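Local coordinates for protein phosphatidylinositol phosphate phosphatase (Schizosaccharomyces pombe, PDB 1I9Z) that removes the 5-phosphate from phosphatidylinositol 4,5-bisphosphate and from soluble inositol phosphates through its catalytic domain, helping to control membrane trafficking and signalling, at residues 27-32 with 203-208; 209-214 with 280-285; 255-260 with 296-301; 261-266 with 305-310. All blocks are in the same frame, centred on the assembly; numbering follows the deposited sequence.

Contact 1: residues 27-32 with 203-208; sequences IFVASY and VWFGDF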
# COMPACT_ATOMS: atom_id res chain seq x y z
N ILE A 27 -3.07 -7.54 -7.07
CA ILE A 27 -2.54 -6.20 -6.87
C ILE A 27 -1.05 -6.24 -6.58
O ILE A 27 -0.60 -7.01 -5.73
CB ILE A 27 -3.25 -5.50 -5.71
CG1 ILE A 27 -4.76 -5.40 -6.00
CG2 ILE A 27 -2.61 -4.09 -5.51
CD1 ILE A 27 -5.61 -4.86 -4.80
N PHE A 28 -0.29 -5.44 -7.29
CA PHE A 28 1.18 -5.41 -7.16
C PHE A 28 1.53 -4.06 -6.57
O PHE A 28 1.17 -3.02 -7.16
CB PHE A 28 1.83 -5.53 -8.55
CG PHE A 28 3.34 -5.74 -8.50
CD1 PHE A 28 3.87 -7.05 -8.62
CD2 PHE A 28 4.24 -4.65 -8.38
CE1 PHE A 28 5.25 -7.28 -8.62
CE2 PHE A 28 5.64 -4.86 -8.36
CZ PHE A 28 6.16 -6.21 -8.48
N VAL A 29 2.19 -4.05 -5.42
CA VAL A 29 2.53 -2.83 -4.73
C VAL A 29 4.03 -2.71 -4.73
O VAL A 29 4.74 -3.63 -4.33
CB VAL A 29 1.99 -2.80 -3.27
CG1 VAL A 29 2.46 -1.48 -2.52
CG2 VAL A 29 0.49 -2.87 -3.27
N ALA A 30 4.51 -1.58 -5.21
CA ALA A 30 5.92 -1.32 -5.37
C ALA A 30 6.34 0.01 -4.77
O ALA A 30 5.69 1.02 -4.98
CB ALA A 30 6.25 -1.30 -6.94
N SER A 31 7.49 -0.01 -4.10
CA SER A 31 8.03 1.16 -3.42
C SER A 31 9.53 1.37 -3.72
O SER A 31 10.34 0.40 -3.71
CB SER A 31 7.81 1.03 -1.89
OG SER A 31 8.02 2.29 -1.31
N TYR A 32 9.92 2.63 -3.92
CA TYR A 32 11.31 2.95 -4.19
C TYR A 32 11.74 4.34 -3.77
O TYR A 32 11.17 5.33 -4.24
CB TYR A 32 11.56 2.77 -5.71
CG TYR A 32 13.00 2.59 -6.18
CD1 TYR A 32 14.10 2.55 -5.31
CD2 TYR A 32 13.26 2.39 -7.56
CE1 TYR A 32 15.43 2.32 -5.82
CE2 TYR A 32 14.53 2.16 -8.04
CZ TYR A 32 15.60 2.14 -7.18
OH TYR A 32 16.90 1.97 -7.68
N VAL A 203 -3.49 -0.29 2.11
CA VAL A 203 -2.08 -0.71 2.03
C VAL A 203 -1.34 0.58 2.23
O VAL A 203 -1.61 1.57 1.52
CB VAL A 203 -1.66 -1.35 0.67
CG1 VAL A 203 -0.15 -1.65 0.68
CG2 VAL A 203 -2.43 -2.65 0.46
N TRP A 204 -0.48 0.61 3.26
CA TRP A 204 0.26 1.86 3.57
C TRP A 204 1.72 1.44 3.52
O TRP A 204 2.13 0.50 4.21
CB TRP A 204 -0.12 2.34 4.95
CG TRP A 204 0.39 3.66 5.37
CD1 TRP A 204 1.48 4.34 4.90
CD2 TRP A 204 -0.17 4.47 6.41
NE1 TRP A 204 1.62 5.52 5.58
CE2 TRP A 204 0.62 5.61 6.52
CE3 TRP A 204 -1.27 4.31 7.28
CZ2 TRP A 204 0.36 6.63 7.47
CZ3 TRP A 204 -1.53 5.35 8.22
CH2 TRP A 204 -0.73 6.47 8.30
N PHE A 205 2.53 2.17 2.76
CA PHE A 205 3.89 1.74 2.55
C PHE A 205 4.83 2.87 2.18
O PHE A 205 4.38 3.98 1.92
CB PHE A 205 3.89 0.70 1.37
CG PHE A 205 3.54 1.33 -0.02
CD1 PHE A 205 4.56 1.74 -0.89
CD2 PHE A 205 2.22 1.52 -0.43
CE1 PHE A 205 4.27 2.30 -2.14
CE2 PHE A 205 1.89 2.08 -1.67
CZ PHE A 205 2.93 2.47 -2.55
N GLY A 206 6.11 2.55 2.12
CA GLY A 206 7.11 3.54 1.70
C GLY A 206 8.35 3.52 2.56
O GLY A 206 8.68 2.50 3.13
N ASP A 207 9.04 4.66 2.64
CA ASP A 207 10.28 4.77 3.41
C ASP A 207 9.81 5.32 4.75
O ASP A 207 9.77 6.54 4.98
CB ASP A 207 11.24 5.75 2.73
CG ASP A 207 12.57 5.87 3.49
OD1 ASP A 207 12.64 5.37 4.65
OD2 ASP A 207 13.52 6.48 2.93
N PHE A 208 9.46 4.39 5.64
CA PHE A 208 9.00 4.80 6.97
C PHE A 208 10.19 5.22 7.83
O PHE A 208 10.01 5.79 8.91
CB PHE A 208 8.18 3.68 7.66
CG PHE A 208 6.91 3.30 6.96
CD1 PHE A 208 6.30 4.17 6.03
CD2 PHE A 208 6.24 2.10 7.30
CE1 PHE A 208 5.06 3.87 5.49
CE2 PHE A 208 5.02 1.80 6.76
CZ PHE A 208 4.41 2.68 5.85

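Contact 2: residues 209-214 with 280-285; sequences NYRISL and AWTDRI. With 2IP (D-myo-inositol-1,4-bisphosphate), chain C.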
# COMPACT_ATOMS: atom_id res chain seq x y z
N ASN A 209 11.41 4.87 7.40
CA ASN A 209 12.62 5.31 8.07
C ASN A 209 12.96 4.71 9.40
O ASN A 209 13.92 5.14 10.03
CB ASN A 209 12.69 6.87 8.18
CG ASN A 209 13.76 7.51 7.22
OD1 ASN A 209 14.86 6.99 7.06
ND2 ASN A 209 13.39 8.63 6.55
N TYR A 210 12.21 3.68 9.81
CA TYR A 210 12.52 3.01 11.07
C TYR A 210 13.81 2.24 10.90
O TYR A 210 14.09 1.64 9.81
CB TYR A 210 11.40 2.10 11.49
CG TYR A 210 10.18 2.88 12.02
CD1 TYR A 210 9.13 3.24 11.18
CD2 TYR A 210 10.08 3.19 13.39
CE1 TYR A 210 8.00 3.89 11.66
CE2 TYR A 210 8.96 3.87 13.87
CZ TYR A 210 7.91 4.20 12.97
OH TYR A 210 6.81 4.84 13.46
N ARG A 211 14.57 2.18 11.99
CA ARG A 211 15.96 1.63 11.94
C ARG A 211 16.19 0.39 12.82
O ARG A 211 15.29 -0.06 13.58
CB ARG A 211 16.95 2.73 12.38
CG ARG A 211 16.81 4.09 11.63
CD ARG A 211 16.95 3.93 10.11
NE ARG A 211 16.69 5.20 9.43
CZ ARG A 211 17.63 6.13 9.20
NH1 ARG A 211 18.89 5.91 9.59
NH2 ARG A 211 17.29 7.31 8.64
N ILE A 212 17.38 -0.23 12.64
CA ILE A 212 17.73 -1.39 13.50
C ILE A 212 18.58 -0.74 14.60
O ILE A 212 19.63 -0.12 14.33
CB ILE A 212 18.56 -2.42 12.70
CG1 ILE A 212 17.66 -3.03 11.60
CG2 ILE A 212 19.11 -3.52 13.64
CD1 ILE A 212 18.52 -3.84 10.64
N SER A 213 18.18 -0.94 15.88
CA SER A 213 18.89 -0.28 16.96
C SER A 213 20.18 -0.97 17.44
O SER A 213 20.32 -1.27 18.66
CB SER A 213 17.90 -0.07 18.17
OG SER A 213 16.65 0.39 17.66
N LEU A 214 21.10 -1.23 16.50
CA LEU A 214 22.42 -1.79 16.84
C LEU A 214 23.44 -0.92 16.06
O LEU A 214 23.02 -0.05 15.28
CB LEU A 214 22.53 -3.28 16.46
CG LEU A 214 21.58 -4.26 17.18
CD1 LEU A 214 21.64 -5.60 16.42
CD2 LEU A 214 22.02 -4.46 18.67
N ALA A 280 19.40 -0.65 7.64
CA ALA A 280 18.06 -0.73 8.21
C ALA A 280 17.01 -1.16 7.19
O ALA A 280 17.23 -1.02 6.01
CB ALA A 280 17.67 0.68 8.78
N TRP A 281 15.89 -1.70 7.68
CA TRP A 281 14.75 -1.99 6.84
C TRP A 281 13.89 -0.69 6.86
O TRP A 281 12.81 -0.62 7.49
CB TRP A 281 13.92 -3.17 7.40
CG TRP A 281 14.61 -4.48 7.11
CD1 TRP A 281 14.75 -5.12 5.88
CD2 TRP A 281 15.16 -5.36 8.09
NE1 TRP A 281 15.34 -6.38 6.07
CE2 TRP A 281 15.58 -6.54 7.41
CE3 TRP A 281 15.31 -5.27 9.50
CZ2 TRP A 281 16.14 -7.64 8.10
CZ3 TRP A 281 15.88 -6.39 10.17
CH2 TRP A 281 16.27 -7.52 9.48
N THR A 282 14.37 0.33 6.13
CA THR A 282 13.64 1.62 6.08
C THR A 282 12.38 1.51 5.22
O THR A 282 11.41 2.22 5.46
CB THR A 282 14.51 2.74 5.42
OG1 THR A 282 15.17 2.25 4.25
CG2 THR A 282 15.55 3.21 6.37
N ASP A 283 12.40 0.62 4.22
CA ASP A 283 11.29 0.50 3.21
C ASP A 283 10.35 -0.64 3.55
O ASP A 283 10.79 -1.77 3.64
CB ASP A 283 11.95 0.28 1.84
CG ASP A 283 12.97 1.39 1.59
OD1 ASP A 283 12.52 2.52 1.28
OD2 ASP A 283 14.21 1.19 1.83
N ARG A 284 9.08 -0.32 3.73
CA ARG A 284 8.12 -1.35 4.23
C ARG A 284 6.79 -1.27 3.57
O ARG A 284 6.39 -0.19 3.05
CB ARG A 284 7.95 -1.12 5.76
CG ARG A 284 9.31 -0.93 6.51
CD ARG A 284 10.06 -2.25 6.69
NE ARG A 284 9.62 -3.07 7.84
CZ ARG A 284 10.16 -2.97 9.07
NH1 ARG A 284 9.72 -3.75 10.04
NH2 ARG A 284 11.15 -2.10 9.34
N ILE A 285 6.08 -2.39 3.54
CA ILE A 285 4.71 -2.40 3.00
C ILE A 285 3.87 -3.11 4.05
O ILE A 285 4.21 -4.23 4.42
CB ILE A 285 4.65 -3.14 1.66
CG1 ILE A 285 5.49 -2.37 0.64
CG2 ILE A 285 3.22 -3.25 1.10
CD1 ILE A 285 5.81 -3.31 -0.65
C1 2IP C . 20.64 10.98 10.18
C2 2IP C . 20.49 12.06 9.08
C3 2IP C . 21.08 11.59 7.71
C4 2IP C . 20.51 10.23 7.23
C5 2IP C . 20.83 9.18 8.32
C6 2IP C . 20.20 9.55 9.69
O1 2IP C . 21.31 11.05 11.42
O2 2IP C . 19.14 12.39 8.85
O3 2IP C . 20.80 12.52 6.71
O4 2IP C . 21.15 9.87 5.96
O5 2IP C . 20.34 7.90 7.94
O6 2IP C . 20.65 8.49 10.52
P4 2IP C . 20.40 9.76 4.58
O41 2IP C . 19.16 8.82 4.83
O42 2IP C . 21.28 9.20 3.57
O43 2IP C . 20.02 11.23 4.30
P1 2IP C . 20.85 11.14 12.84
O11 2IP C . 21.66 12.32 13.39
O12 2IP C . 19.38 11.35 13.14
O13 2IP C . 21.42 9.88 13.50
O HOH W 1 10.89 1.58 8.16
O HOH W 2 14.86 -1.05 10.23

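Contact 3: residues 255-260 with 296-301; sequences ITFPPT and YQSVPL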
# COMPACT_ATOMS: atom_id res chain seq x y z
N ILE A 255 9.93 -10.63 7.04
CA ILE A 255 10.96 -10.11 6.15
C ILE A 255 12.05 -11.14 5.99
O ILE A 255 12.65 -11.59 7.00
CB ILE A 255 11.55 -8.79 6.73
CG1 ILE A 255 10.45 -7.71 6.69
CG2 ILE A 255 12.83 -8.36 5.99
CD1 ILE A 255 10.86 -6.48 7.47
N THR A 256 12.26 -11.56 4.75
CA THR A 256 13.30 -12.53 4.43
C THR A 256 14.39 -11.92 3.56
O THR A 256 15.30 -12.64 3.10
CB THR A 256 12.71 -13.76 3.73
OG1 THR A 256 12.12 -13.36 2.47
CG2 THR A 256 11.60 -14.41 4.63
N PHE A 257 14.31 -10.61 3.33
CA PHE A 257 15.32 -9.91 2.54
C PHE A 257 16.19 -9.04 3.41
O PHE A 257 15.76 -8.60 4.47
CB PHE A 257 14.63 -9.07 1.42
CG PHE A 257 13.56 -8.17 1.92
CD1 PHE A 257 13.85 -6.83 2.28
CD2 PHE A 257 12.25 -8.63 2.02
CE1 PHE A 257 12.79 -5.96 2.72
CE2 PHE A 257 11.19 -7.79 2.47
CZ PHE A 257 11.47 -6.45 2.81
N PRO A 258 17.43 -8.75 2.98
CA PRO A 258 18.33 -7.92 3.77
C PRO A 258 17.90 -6.45 3.83
O PRO A 258 17.09 -6.02 2.99
CB PRO A 258 19.67 -8.06 3.04
CG PRO A 258 19.49 -9.19 1.98
CD PRO A 258 18.05 -9.21 1.70
N PRO A 259 18.38 -5.70 4.82
CA PRO A 259 18.11 -4.26 5.04
C PRO A 259 18.35 -3.59 3.68
O PRO A 259 19.36 -3.87 2.96
CB PRO A 259 19.21 -3.88 6.02
CG PRO A 259 19.17 -5.11 7.00
CD PRO A 259 19.10 -6.28 5.99
N THR A 260 17.36 -2.77 3.28
CA THR A 260 17.37 -2.15 1.98
C THR A 260 18.08 -0.82 1.95
O THR A 260 18.13 -0.18 0.90
CB THR A 260 15.93 -1.89 1.53
OG1 THR A 260 15.22 -1.15 2.59
CG2 THR A 260 15.20 -3.23 1.30
N TYR A 296 6.78 -10.66 -0.69
CA TYR A 296 7.25 -9.41 -0.07
C TYR A 296 8.74 -9.48 -0.22
O TYR A 296 9.43 -10.22 0.53
CB TYR A 296 6.88 -9.37 1.43
CG TYR A 296 7.27 -8.12 2.22
CD1 TYR A 296 7.48 -8.18 3.58
CD2 TYR A 296 7.30 -6.83 1.60
CE1 TYR A 296 7.67 -7.01 4.35
CE2 TYR A 296 7.53 -5.67 2.35
CZ TYR A 296 7.69 -5.76 3.73
OH TYR A 296 7.78 -4.59 4.51
N GLN A 297 9.31 -8.69 -1.12
CA GLN A 297 10.76 -8.81 -1.37
C GLN A 297 11.40 -7.48 -1.77
O GLN A 297 10.69 -6.55 -2.21
CB GLN A 297 10.99 -9.72 -2.60
CG GLN A 297 10.93 -11.24 -2.37
CD GLN A 297 11.80 -11.69 -1.19
OE1 GLN A 297 12.97 -11.25 -0.99
NE2 GLN A 297 11.23 -12.57 -0.37
N SER A 298 12.73 -7.45 -1.67
CA SER A 298 13.54 -6.35 -2.18
C SER A 298 14.09 -6.89 -3.53
O SER A 298 14.09 -8.09 -3.79
CB SER A 298 14.65 -5.92 -1.24
OG SER A 298 15.68 -6.89 -1.14
N VAL A 299 14.50 -5.97 -4.40
CA VAL A 299 14.98 -6.35 -5.72
C VAL A 299 16.31 -5.69 -5.96
O VAL A 299 16.54 -4.57 -5.57
CB VAL A 299 13.94 -5.87 -6.79
CG1 VAL A 299 14.54 -5.92 -8.20
CG2 VAL A 299 12.67 -6.76 -6.65
N PRO A 300 17.20 -6.37 -6.67
CA PRO A 300 18.51 -5.78 -6.92
C PRO A 300 18.57 -4.71 -8.02
O PRO A 300 18.95 -5.01 -9.17
CB PRO A 300 19.40 -7.02 -7.24
CG PRO A 300 18.50 -8.23 -7.08
CD PRO A 300 17.08 -7.73 -7.22
N LEU A 301 18.14 -3.48 -7.72
CA LEU A 301 18.34 -2.32 -8.62
C LEU A 301 19.32 -1.44 -7.86
O LEU A 301 19.21 -1.30 -6.63
CB LEU A 301 17.09 -1.51 -8.90
CG LEU A 301 16.06 -2.13 -9.85
CD1 LEU A 301 15.05 -1.04 -10.24
CD2 LEU A 301 16.80 -2.67 -11.14
O HOH W 3 10.05 -11.32 2.93
O HOH W 4 17.57 -5.77 0.34

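Contact 4: residues 261-266 with 305-310; sequences YKFDIG and DHRPIY. With 2IP (D-myo-inositol-1,4-bisphosphate), chain C.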
# COMPACT_ATOMS: atom_id res chain seq x y z
N TYR A 261 18.61 -0.42 3.10
CA TYR A 261 19.24 0.82 3.27
C TYR A 261 20.45 0.62 4.13
O TYR A 261 20.50 -0.20 5.06
CB TYR A 261 18.32 1.84 3.98
CG TYR A 261 18.96 3.13 4.41
CD1 TYR A 261 19.08 4.20 3.50
CD2 TYR A 261 19.38 3.34 5.75
CE1 TYR A 261 19.56 5.47 3.91
CE2 TYR A 261 19.90 4.61 6.15
CZ TYR A 261 19.97 5.65 5.23
OH TYR A 261 20.44 6.91 5.60
N LYS A 262 21.19 1.51 3.51
CA LYS A 262 22.24 2.35 3.11
C LYS A 262 23.32 1.77 2.27
O LYS A 262 24.28 1.39 2.79
CB LYS A 262 22.71 3.20 4.22
CG LYS A 262 23.68 4.03 3.72
CD LYS A 262 23.07 4.93 2.77
CE LYS A 262 23.35 6.27 3.46
NZ LYS A 262 23.87 7.22 2.38
N PHE A 263 23.13 1.73 0.94
CA PHE A 263 24.13 1.11 0.10
C PHE A 263 24.91 2.19 -0.65
O PHE A 263 24.33 3.27 -1.01
CB PHE A 263 23.45 0.24 -1.02
CG PHE A 263 22.86 -1.04 -0.55
CD1 PHE A 263 21.48 -1.14 -0.27
CD2 PHE A 263 23.66 -2.14 -0.32
CE1 PHE A 263 20.93 -2.36 0.21
CE2 PHE A 263 23.12 -3.33 0.16
CZ PHE A 263 21.77 -3.45 0.42
N ASP A 264 26.18 1.88 -0.96
CA ASP A 264 26.98 2.75 -1.87
C ASP A 264 26.22 2.59 -3.19
O ASP A 264 25.76 1.49 -3.54
CB ASP A 264 28.41 2.21 -2.04
CG ASP A 264 29.29 2.48 -0.82
OD1 ASP A 264 28.84 3.19 0.13
OD2 ASP A 264 30.45 1.99 -0.85
N ILE A 265 26.07 3.68 -3.94
CA ILE A 265 25.30 3.63 -5.16
C ILE A 265 26.03 2.76 -6.22
O ILE A 265 27.26 2.91 -6.38
CB ILE A 265 25.18 5.04 -5.70
CG1 ILE A 265 24.38 5.90 -4.67
CG2 ILE A 265 24.30 5.00 -7.04
CD1 ILE A 265 24.60 7.34 -4.81
N GLY A 266 25.27 1.89 -6.88
CA GLY A 266 25.80 0.98 -7.91
C GLY A 266 26.41 -0.32 -7.37
O GLY A 266 26.85 -1.20 -8.12
N ASP A 305 20.62 4.70 -3.10
CA ASP A 305 21.26 4.15 -1.91
C ASP A 305 20.23 3.24 -1.18
O ASP A 305 20.55 2.61 -0.18
CB ASP A 305 21.80 5.25 -0.99
CG ASP A 305 20.77 6.30 -0.65
OD1 ASP A 305 19.60 6.33 -1.13
OD2 ASP A 305 21.19 7.13 0.17
N HIS A 306 19.01 3.15 -1.70
CA HIS A 306 18.04 2.17 -1.18
C HIS A 306 17.75 1.14 -2.26
O HIS A 306 17.83 1.44 -3.47
CB HIS A 306 16.64 2.76 -0.91
CG HIS A 306 16.61 3.72 0.23
ND1 HIS A 306 15.78 3.54 1.33
CD2 HIS A 306 17.22 4.91 0.40
CE1 HIS A 306 15.89 4.60 2.12
NE2 HIS A 306 16.76 5.45 1.57
N ARG A 307 17.40 -0.08 -1.85
CA ARG A 307 16.86 -1.06 -2.84
C ARG A 307 15.38 -0.89 -2.87
O ARG A 307 14.77 -0.52 -1.84
CB ARG A 307 17.06 -2.51 -2.42
CG ARG A 307 18.53 -2.90 -2.35
CD ARG A 307 19.03 -3.38 -3.84
NE ARG A 307 20.44 -3.68 -3.65
CZ ARG A 307 21.44 -2.82 -3.78
NH1 ARG A 307 21.28 -1.55 -4.20
NH2 ARG A 307 22.64 -3.18 -3.28
N PRO A 308 14.74 -1.10 -4.04
CA PRO A 308 13.30 -1.00 -4.19
C PRO A 308 12.72 -2.30 -3.61
O PRO A 308 13.46 -3.33 -3.46
CB PRO A 308 13.07 -0.91 -5.74
CG PRO A 308 14.30 -1.56 -6.32
CD PRO A 308 15.44 -1.46 -5.30
N ILE A 309 11.43 -2.27 -3.25
CA ILE A 309 10.76 -3.47 -2.72
C ILE A 309 9.37 -3.60 -3.37
O ILE A 309 8.88 -2.68 -4.07
CB ILE A 309 10.54 -3.39 -1.18
CG1 ILE A 309 9.75 -2.13 -0.82
CG2 ILE A 309 11.89 -3.34 -0.47
CD1 ILE A 309 9.20 -2.11 0.66
N TYR A 310 8.75 -4.77 -3.21
CA TYR A 310 7.38 -4.93 -3.69
C TYR A 310 6.66 -5.95 -2.82
O TYR A 310 7.30 -6.74 -2.09
CB TYR A 310 7.31 -5.35 -5.18
CG TYR A 310 7.79 -6.78 -5.42
CD1 TYR A 310 6.88 -7.85 -5.35
CD2 TYR A 310 9.12 -7.06 -5.62
CE1 TYR A 310 7.31 -9.18 -5.50
CE2 TYR A 310 9.58 -8.40 -5.73
CZ TYR A 310 8.68 -9.43 -5.69
OH TYR A 310 9.11 -10.72 -5.89
C1 2IP C . 20.64 10.98 10.18
C2 2IP C . 20.49 12.06 9.08
C3 2IP C . 21.08 11.59 7.71
C4 2IP C . 20.51 10.23 7.23
C5 2IP C . 20.83 9.18 8.32
C6 2IP C . 20.20 9.55 9.69
O1 2IP C . 21.31 11.05 11.42
O2 2IP C . 19.14 12.39 8.85
O3 2IP C . 20.80 12.52 6.71
O4 2IP C . 21.15 9.87 5.96
O5 2IP C . 20.34 7.90 7.94
O6 2IP C . 20.65 8.49 10.52
P4 2IP C . 20.40 9.76 4.58
O41 2IP C . 19.16 8.82 4.83
O42 2IP C . 21.28 9.20 3.57
O43 2IP C . 20.02 11.23 4.30
P1 2IP C . 20.85 11.14 12.84
O11 2IP C . 21.66 12.32 13.39
O12 2IP C . 19.38 11.35 13.14
O13 2IP C . 21.42 9.88 13.50
O HOH W 5 23.06 0.69 -4.77

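Contact 1: residues 27-32 with 203-208
Val29 sets its CG1 methyl squarely over the middle of the Phe205 ring, a CH-pi contact of 3.7 Å from CG1 to the ring centroid, 13° off the ring normal. That methyl stands anti to the backbone N, and the same branch also meets Val203 CG1 at 4.1 Å, the two valines reaching for each other tip to tip. Ser31 approaches the ring differently: its CB comes to 3.5 Å from Phe205 CD1, at the ring edge. The hydroxyl lies near the ring plane as well, with OG 3.4 Å from the CA of Gly206. Nothing but apolar and van der Waals packing joins the two segments, and every residue that touches is buried. Strands 27-32 and 203-205 run nearly parallel, 17° apart with axes 9.0 Å from each other, as facing strands of the two sheets in the beta sandwich of the DNase I-like fold. Phe205 reaches across because its CG stands between the backbone N and the carbonyl carbon (chi1 68°). With an alanine in place of this ring, the Val29 methyl would probably lose the face it rests on and a gap would open between the sheets. Beyond this first shell, Ser31 OG is hydrogen-bonded to Gln63 NE2, while Ile285 packs on both Val203 and Phe205. The chain turns a corner at Gly206, where any side chain would collide with the carbonyl oxygen of Phe205; just past it, Asp207 OD2 accepts a hydrogen bond from Asn33 ND2, at the sandwich end nearer the bound inositol phosphate.

Contact 2: residues 209-214 with 280-285
Asn209 N donates to Thr282 O at 3.3 Å, the single direct hydrogen bond between two largely irregular segments, and two waters extend this backbone link: water 1 takes the N-H of Tyr210 and donates to the carbonyl oxygens of Trp281 and Thr282, while water 2 accepts from Trp281 N and donates to Tyr210 O. On the side-chain level, Arg211 lays its CD 3.6 Å from Ala280 CB and passes its NE beside Thr282 CG2. A bend at chi2 (-57°) turns the arginine back over its own segment, where it grips Asn209 side-on with two nitrogens: NE reaches Asn209 O at 2.8 Å and NH2 reaches Asn209 OD1 at 2.9 Å, each donor standing above the plane of the carbonyl it meets. Asn209 is steadied in turn by ND2 bonding to Leu167 O. So held, the guanidinium faces the bound inositol bisphosphate, where Arg211 NH1 hydrogen-bonds ligand O5 at 3.0 Å and also O6 at 3.3 Å; NH2 adds a weak bond to O5. Arg211 lines the ligand pocket and meets the 5-hydroxyl, consistent with a place near the phosphate that is removed from a substrate. At the far end of the contact Ile212 CD1 packs 3.7 Å from Trp281 CE3. Arg284 NH2 meets Trp281 O in the carbonyl plane, and its other nitrogens form salt bridges with Glu252 and Asp235. The contact joins the loop between strand 201-205 and helix 216-224 to the entry of strand 283-288, with Leu231 of helix 228-232 against Trp281 and helix 236-242 against Tyr210.

Contact 3: residues 255-260 with 296-301
Phe257 drives its ring into the end of strand 292-298, and each part of the side chain finds a different neighbour. Its CB lies 3.5 Å from Ser298 OG and close to Gln297 OE1. From there CG, standing between the backbone N and the carbonyl carbon (chi1 52°), turns the ring against the strand backbone, so that Gln297 C and Ser298 N lie over one face while Ile255 CG2 covers the opposite one. Phe257 CD1 meets Ser298 CB at 3.7 Å. Phe257 CD2 comes to 3.6 Å from Tyr296 O. At the far rim Phe257 CE2 and CZ point into the face of Tyr296, a T-shaped pair with the Phe257 and Tyr296 ring centroids 5.1 Å apart and planes at 87°. Ile255 CG1 touches CE1 of the same tyrosine; Tyr296 OH is hydrogen-bonded to Glu252. Around this aromatic centre the polar links lie nearer the surface: Gln297 NE2 donates to Thr256 OG1 at 3.1 Å, water 3 joins Thr256 N to Tyr296 O, and water 4 joins Pro258 O to Ser298 OG. The outermost strand of its sheet is thus fastened to the loop by an apolar core of Phe257, Tyr296 and Ile255, with water-bridged polar groups at its edge, although Ser298 N is buried without a partner.

Contact 4: residues 261-266 with 305-310
Tyr261 and His306 are brought together by different first torsions: the tyrosine CG is anti to the backbone N (chi1 171°), the histidine CG anti to the carbonyl carbon (chi1 -68°). Tyr261 CD1 thereby lies over the imidazole face, 3.3 Å from His306 NE2, with the ring planes inclined at 46°; His306 ND1 is hydrogen-bonded to Asp283 OD2. Tyr261 OH comes to 2.5 Å from O5 of the bound inositol bisphosphate, within hydrogen-bonding range, but it crowds the 4-phosphate so closely that the exact geometry there is doubtful. A phenylalanine here would probably keep the ring on the histidine but take the hydroxyl from the ligand, leaving O5 to its other partners such as Arg211. Lys262, bent along its chain, brings NZ 3.5 Å from Asp305 OD2, a long salt bridge, and bonds weakly to O42 of the 4-phosphate. Behind the pocket, Phe263 N donates to Asp305 O at 2.9 Å. The Phe263 ring carries the guanidinium of Arg307 flat on one face, a cation-pi stack with CZ 3.9 Å from the ring centroid, and Tyr270 stacks on the phenylalanine too. Arg307 NH2 is bonded to Thr267 O, and water 5 accepts from NH1. With calcium about 4 Å from the Asp305 side chain, the contact sets hydroxyl, ammonium and carboxylate groups around the ligand's 4-phosphate and 5-hydroxyl, consistent with recognition of both substituents.

Overall arrangement
From the N terminus, strand 20-33 enters contact 1 and waits 170 residues for strand 201-205, which closes the longest loop and joins the two sheets of the sandwich. Contact 2 opens directly afterwards, at 209-214, and closes at 280-285 on strand 283-288, the neighbour of 201-205. Before it closes, 255-260 and 261-266 open contacts 3 and 4, so both cross contact 2; they also cross each other, closing in turn at 296-301 and 305-310 on adjacent strands of the other sheet. Asp283 links contacts 2, 3 and 4 through Thr260 and His306, while Ser31 O to Ile309 N joins contact 1 to contact 4. Contacts 2 and 4 both touch the inositol bisphosphate.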